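Local coordinates for fatty acid CoA ligase (Marinactinospora thermotolerans, PDB 6SQ8), which belongs to the ANL superfamily of AMP-binding enzymes, which pair a large nucleotide-binding domain with a small C-terminal domain, at residues Val407-Arg410 against Arg411-Val415; Asp462-Gly465 against Asp466-Pro470. All blocks are in the same frame, centred on the assembly; numbering follows the deposited sequence.

Interaction 1. Residues Val407-Arg410 against Arg411-Val415; sequences VYSR and RVEHV. With AMP (adenosine monophosphate), chain G.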
loop_
_atom_site.group_PDB
_atom_site.type_symbol
_atom_site.label_atom_id
_atom_site.label_comp_id
_atom_site.label_asym_id
_atom_site.label_seq_id
_atom_site.Cartn_x
_atom_site.Cartn_y
_atom_site.Cartn_z
ATOM N N VAL A 407 -20.291 13.863 10.724
ATOM C CA VAL A 407 -20.740 12.533 10.378
ATOM C C VAL A 407 -19.578 11.823 9.686
ATOM O O VAL A 407 -19.149 12.219 8.605
ATOM C CB VAL A 407 -21.989 12.597 9.480
ATOM C CG1 VAL A 407 -22.248 11.293 8.738
ATOM C CG2 VAL A 407 -23.219 12.999 10.279
ATOM N N TYR A 408 -19.057 10.773 10.316
ATOM C CA TYR A 408 -17.906 10.071 9.756
ATOM C C TYR A 408 -18.433 8.995 8.820
ATOM O O TYR A 408 -19.176 8.115 9.238
ATOM C CB TYR A 408 -17.016 9.527 10.865
ATOM C CG TYR A 408 -16.486 10.615 11.765
ATOM C CD1 TYR A 408 -15.590 11.558 11.293
ATOM C CD2 TYR A 408 -16.950 10.754 13.068
ATOM C CE1 TYR A 408 -15.139 12.593 12.101
ATOM C CE2 TYR A 408 -16.500 11.771 13.889
ATOM C CZ TYR A 408 -15.590 12.695 13.407
ATOM O OH TYR A 408 -15.156 13.685 14.230
ATOM N N SER A 409 -18.087 9.112 7.542
ATOM C CA SER A 409 -18.669 8.253 6.527
ATOM C C SER A 409 -18.367 6.768 6.796
ATOM O O SER A 409 -19.183 5.936 6.457
ATOM C CB SER A 409 -18.234 8.657 5.155
ATOM O OG SER A 409 -16.831 8.801 5.115
ATOM N N ARG A 410 -17.217 6.442 7.399
ATOM C CA ARG A 410 -16.861 5.031 7.600
ATOM C C ARG A 410 -17.770 4.404 8.668
ATOM O O ARG A 410 -18.120 3.244 8.554
ATOM C CB ARG A 410 -15.372 4.846 7.916
ATOM C CG ARG A 410 -14.487 5.002 6.690
ATOM C CD ARG A 410 -13.085 4.438 6.827
ATOM N NE ARG A 410 -12.115 5.266 6.101
ATOM C CZ ARG A 410 -10.805 5.212 6.279
ATOM N NH1 ARG A 410 -10.296 4.286 7.072
ATOM N NH2 ARG A 410 -10.004 6.063 5.672
ATOM N N ARG A 411 -18.178 5.178 9.674
ATOM C CA ARG A 411 -19.093 4.686 10.695
ATOM C C ARG A 411 -20.421 4.299 10.030
ATOM O O ARG A 411 -21.009 3.285 10.392
ATOM C CB ARG A 411 -19.329 5.699 11.830
ATOM C CG ARG A 411 -18.134 5.932 12.745
ATOM C CD ARG A 411 -18.315 5.956 14.266
ATOM N NE ARG A 411 -19.569 6.491 14.798
ATOM C CZ ARG A 411 -19.761 7.729 15.269
ATOM N NH1 ARG A 411 -18.762 8.599 15.336
ATOM N NH2 ARG A 411 -20.955 8.083 15.718
ATOM N N VAL A 412 -20.885 5.082 9.038
ATOM C CA VAL A 412 -22.148 4.821 8.362
ATOM C C VAL A 412 -22.027 3.567 7.481
ATOM O O VAL A 412 -22.965 2.757 7.407
ATOM C CB VAL A 412 -22.620 6.046 7.550
ATOM C CG1 VAL A 412 -23.956 5.799 6.841
ATOM C CG2 VAL A 412 -22.740 7.262 8.442
ATOM N N GLU A 413 -20.878 3.406 6.814
ATOM C CA GLU A 413 -20.595 2.250 5.952
ATOM C C GLU A 413 -20.553 0.955 6.779
ATOM O O GLU A 413 -21.074 -0.070 6.340
ATOM C CB GLU A 413 -19.268 2.445 5.215
ATOM C CG GLU A 413 -19.305 3.551 4.169
ATOM C CD GLU A 413 -17.952 4.098 3.724
ATOM O OE1 GLU A 413 -16.899 3.542 4.149
ATOM O OE2 GLU A 413 -17.964 5.094 2.969
ATOM N N HIS A 414 -19.915 1.008 7.957
ATOM C CA HIS A 414 -19.793 -0.154 8.852
ATOM C C HIS A 414 -21.193 -0.706 9.168
ATOM O O HIS A 414 -21.428 -1.917 9.076
ATOM C CB HIS A 414 -18.990 0.189 10.125
ATOM C CG HIS A 414 -17.535 0.450 9.902
ATOM N ND1 HIS A 414 -16.728 1.092 10.861
ATOM C CD2 HIS A 414 -16.728 0.190 8.836
ATOM C CE1 HIS A 414 -15.488 1.187 10.403
ATOM N NE2 HIS A 414 -15.459 0.638 9.150
ATOM N N VAL A 415 -22.122 0.197 9.508
ATOM C CA VAL A 415 -23.500 -0.172 9.861
ATOM C C VAL A 415 -24.227 -0.771 8.648
ATOM O O VAL A 415 -24.863 -1.801 8.756
ATOM C CB VAL A 415 -24.273 1.027 10.444
ATOM C CG1 VAL A 415 -25.733 0.694 10.612
ATOM C CG2 VAL A 415 -23.722 1.494 11.777
HETATM P P AMP G . -2.188 6.924 0.382
HETATM O O1P AMP G . -0.820 6.433 0.758
HETATM O O2P AMP G . -2.419 8.422 0.626
HETATM O O3P AMP G . -2.564 6.445 -1.003
HETATM O "O5'" AMP G . -3.166 6.097 1.407
HETATM C "C5'" AMP G . -3.324 6.332 2.821
HETATM C "C4'" AMP G . -4.772 6.192 3.279
HETATM O "O4'" AMP G . -5.333 4.922 2.977
HETATM C "C3'" AMP G . -4.897 6.294 4.773
HETATM O "O3'" AMP G . -5.124 7.650 5.031
HETATM C "C2'" AMP G . -6.059 5.398 5.196
HETATM O "O2'" AMP G . -7.353 6.022 5.366
HETATM C "C1'" AMP G . -6.126 4.397 4.054
HETATM N N9 AMP G . -5.616 3.089 4.542
HETATM C C8 AMP G . -4.435 2.493 4.251
HETATM N N7 AMP G . -4.333 1.299 4.897
HETATM C C5 AMP G . -5.465 1.135 5.618
HETATM C C6 AMP G . -6.016 0.109 6.538
HETATM N N6 AMP G . -5.340 -1.012 6.814
HETATM N N1 AMP G . -7.231 0.338 7.072
HETATM C C2 AMP G . -7.933 1.472 6.793
HETATM N N3 AMP G . -7.501 2.458 5.974
HETATM C C4 AMP G . -6.302 2.329 5.374
#
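R410 does two jobs from the first turn of helix 409-418: its carbonyl serves the helix, while its side chain leaves it altogether and reaches adenosine monophosphate. The chain sets off with CG anti to its own carbonyl carbon (chi1 -75°) and runs outward with a bend at chi3, so that NH2 donates to the ribose hydroxyl O2' of the nucleotide over 2.7 Å. The bond is fairly straight, with an N-H...O angle of 156°, and O2' lies at the edge of the guanidinium, near its plane; the length of arginine lets a residue on the helix reach the ribose. D380, which also binds the nucleotide, forms a weak, long ion pair with R410.

Within the helix, the amide N of H414 bonds to R410 O at 2.9 Å, and that same oxygen lies over one face of the H414 imidazole, toward its rim. E413 N donates to S409 O at 3.1 Å. The E413 side chain crosses that of R410, OE1 lying 3.8 Å from R410 CG, with no contact between the charged atoms; OE2 forms a salt bridge with K489. R411 NH1 comes to the edge of the Y408 ring, 3.6 Å from CD2. Y408 occupies the N-cap position, its carbonyl receiving weak bonds from the amides of R411 and V412. This is a helix N-terminus that contributes one arginine to a nucleotide pocket, in an ANL-type enzyme.

Interaction 2. Residues Asp462-Gly465 against Asp466-Pro470; sequences DHLG and DLHVP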
loop_
_atom_site.group_PDB
_atom_site.type_symbol
_atom_site.label_atom_id
_atom_site.label_comp_id
_atom_site.label_asym_id
_atom_site.label_seq_id
_atom_site.Cartn_x
_atom_site.Cartn_y
_atom_site.Cartn_z
ATOM N N ASP A 462 -31.003 3.477 13.902
ATOM C CA ASP A 462 -31.036 2.832 15.233
ATOM C C ASP A 462 -29.654 2.922 15.900
ATOM O O ASP A 462 -29.572 3.161 17.104
ATOM C CB ASP A 462 -31.517 1.374 15.185
ATOM C CG ASP A 462 -31.750 0.755 16.570
ATOM O OD1 ASP A 462 -32.131 1.513 17.492
ATOM O OD2 ASP A 462 -31.544 -0.489 16.744
ATOM N N HIS A 463 -28.589 2.739 15.110
ATOM C CA HIS A 463 -27.237 2.581 15.612
ATOM C C HIS A 463 -26.557 3.943 15.779
ATOM O O HIS A 463 -25.872 4.150 16.764
ATOM C CB HIS A 463 -26.420 1.642 14.702
ATOM C CG HIS A 463 -26.676 0.193 14.955
ATOM N ND1 HIS A 463 -27.685 -0.495 14.320
ATOM C CD2 HIS A 463 -26.071 -0.698 15.761
ATOM C CE1 HIS A 463 -27.692 -1.748 14.721
ATOM N NE2 HIS A 463 -26.710 -1.901 15.599
ATOM N N LEU A 464 -26.720 4.838 14.801
ATOM C CA LEU A 464 -25.998 6.117 14.780
ATOM C C LEU A 464 -26.875 7.329 15.126
ATOM O O LEU A 464 -26.417 8.235 15.807
ATOM C CB LEU A 464 -25.314 6.275 13.422
ATOM C CG LEU A 464 -24.294 5.182 13.113
ATOM C CD1 LEU A 464 -23.653 5.371 11.739
ATOM C CD2 LEU A 464 -23.231 5.144 14.193
ATOM N N GLY A 465 -28.122 7.368 14.666
ATOM C CA GLY A 465 -28.998 8.511 14.961
ATOM C C GLY A 465 -29.448 9.177 13.686
ATOM O O GLY A 465 -29.056 8.721 12.642
ATOM N N ASP A 466 -30.293 10.212 13.795
ATOM C CA ASP A 466 -30.987 10.794 12.646
ATOM C C ASP A 466 -30.008 11.409 11.637
ATOM O O ASP A 466 -30.223 11.287 10.453
ATOM C CB ASP A 466 -32.007 11.853 13.068
ATOM C CG ASP A 466 -33.293 11.336 13.715
ATOM O OD1 ASP A 466 -33.907 10.382 13.154
ATOM O OD2 ASP A 466 -33.683 11.929 14.776
ATOM N N LEU A 467 -28.958 12.088 12.107
ATOM C CA LEU A 467 -28.103 12.877 11.238
ATOM C C LEU A 467 -27.329 11.988 10.268
ATOM O O LEU A 467 -27.012 12.426 9.148
ATOM C CB LEU A 467 -27.108 13.665 12.086
ATOM C CG LEU A 467 -27.663 14.833 12.901
ATOM C CD1 LEU A 467 -26.535 15.538 13.637
ATOM C CD2 LEU A 467 -28.373 15.835 12.014
ATOM N N HIS A 468 -27.028 10.757 10.706
ATOM C CA HIS A 468 -26.205 9.814 9.935
ATOM C C HIS A 468 -26.974 9.103 8.824
ATOM O O HIS A 468 -26.360 8.473 7.984
ATOM C CB HIS A 468 -25.584 8.768 10.864
ATOM C CG HIS A 468 -24.621 9.376 11.825
ATOM N ND1 HIS A 468 -25.051 10.043 12.962
ATOM C CD2 HIS A 468 -23.276 9.428 11.819
ATOM C CE1 HIS A 468 -24.002 10.459 13.631
ATOM N NE2 HIS A 468 -22.908 10.105 12.935
ATOM N N VAL A 469 -28.304 9.177 8.854
ATOM C CA VAL A 469 -29.135 8.418 7.939
ATOM C C VAL A 469 -28.969 8.974 6.531
ATOM O O VAL A 469 -29.142 10.170 6.296
ATOM C CB VAL A 469 -30.619 8.385 8.355
ATOM C CG1 VAL A 469 -31.443 7.604 7.347
ATOM C CG2 VAL A 469 -30.816 7.796 9.750
ATOM N N PRO A 470 -28.627 8.112 5.549
ATOM C CA PRO A 470 -28.557 8.533 4.156
ATOM C C PRO A 470 -29.948 8.844 3.594
ATOM O O PRO A 470 -30.831 8.016 3.700
ATOM C CB PRO A 470 -27.941 7.364 3.375
ATOM C CG PRO A 470 -27.714 6.259 4.384
ATOM C CD PRO A 470 -28.265 6.705 5.725
#
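The C-terminal end of helix 453-463 gives way here to a turn, and L464 and H468 pack together across it. CB of L464 sits over one face of the H468 imidazole, 3.9 Å from the ring centroid and 28° off its normal, a CH-pi contact. The two side chains cross at about a right angle, and CD1 of L464 also approaches H468 CB, at 4.0 Å. H468 has its CG anti to the carbonyl carbon (chi1 -65°), which swings the ring back across the turn to the leucine. A flat ring suits this place because its face accepts an aliphatic group while its edge can lie by a carbonyl: G465 O is found there, near the ring plane.

G465 is the first residue to leave helical geometry, with a positive phi of 120°, in a region of backbone angles that glycine readily enters. Having no side chain, it takes this conformation without crowding the L464 carbonyl or the D466 amide. Its own carbonyl receives a weak bond from H468 N, 3.5 Å long, and CG2 of V469 also lies 3.5 Å from G465 O. Inside the turn, V469 N bonds to D466 O at 3.3 Å. D466 directs its carboxylate to R461, forming a salt bridge back to the helix that has just ended. H468 and V469 both touch V460 of that same helix.

Interactions 1 and 2 follow one another along the chain, and their centres lie about 9 Å apart. They touch by packing, of carbon against backbone as well as against carbon: CD1 of L464 is 3.6 Å from R411 O and 3.7 Å from V412 CA, while CD2 of H468 lies 3.7 Å from V407 CG1. The two residues paired across the turn in 462-470 thus both rest on the start of helix 409-418 or the strand leading into it. Adenosine monophosphate is met directly by interaction 1 alone, through R410, whose side chain is about 9 Å from bound 1-ethanoyl-9H-pyrido[3,4-b]indole-3-carboxylic acid; interaction 2 is surface packing against that helix.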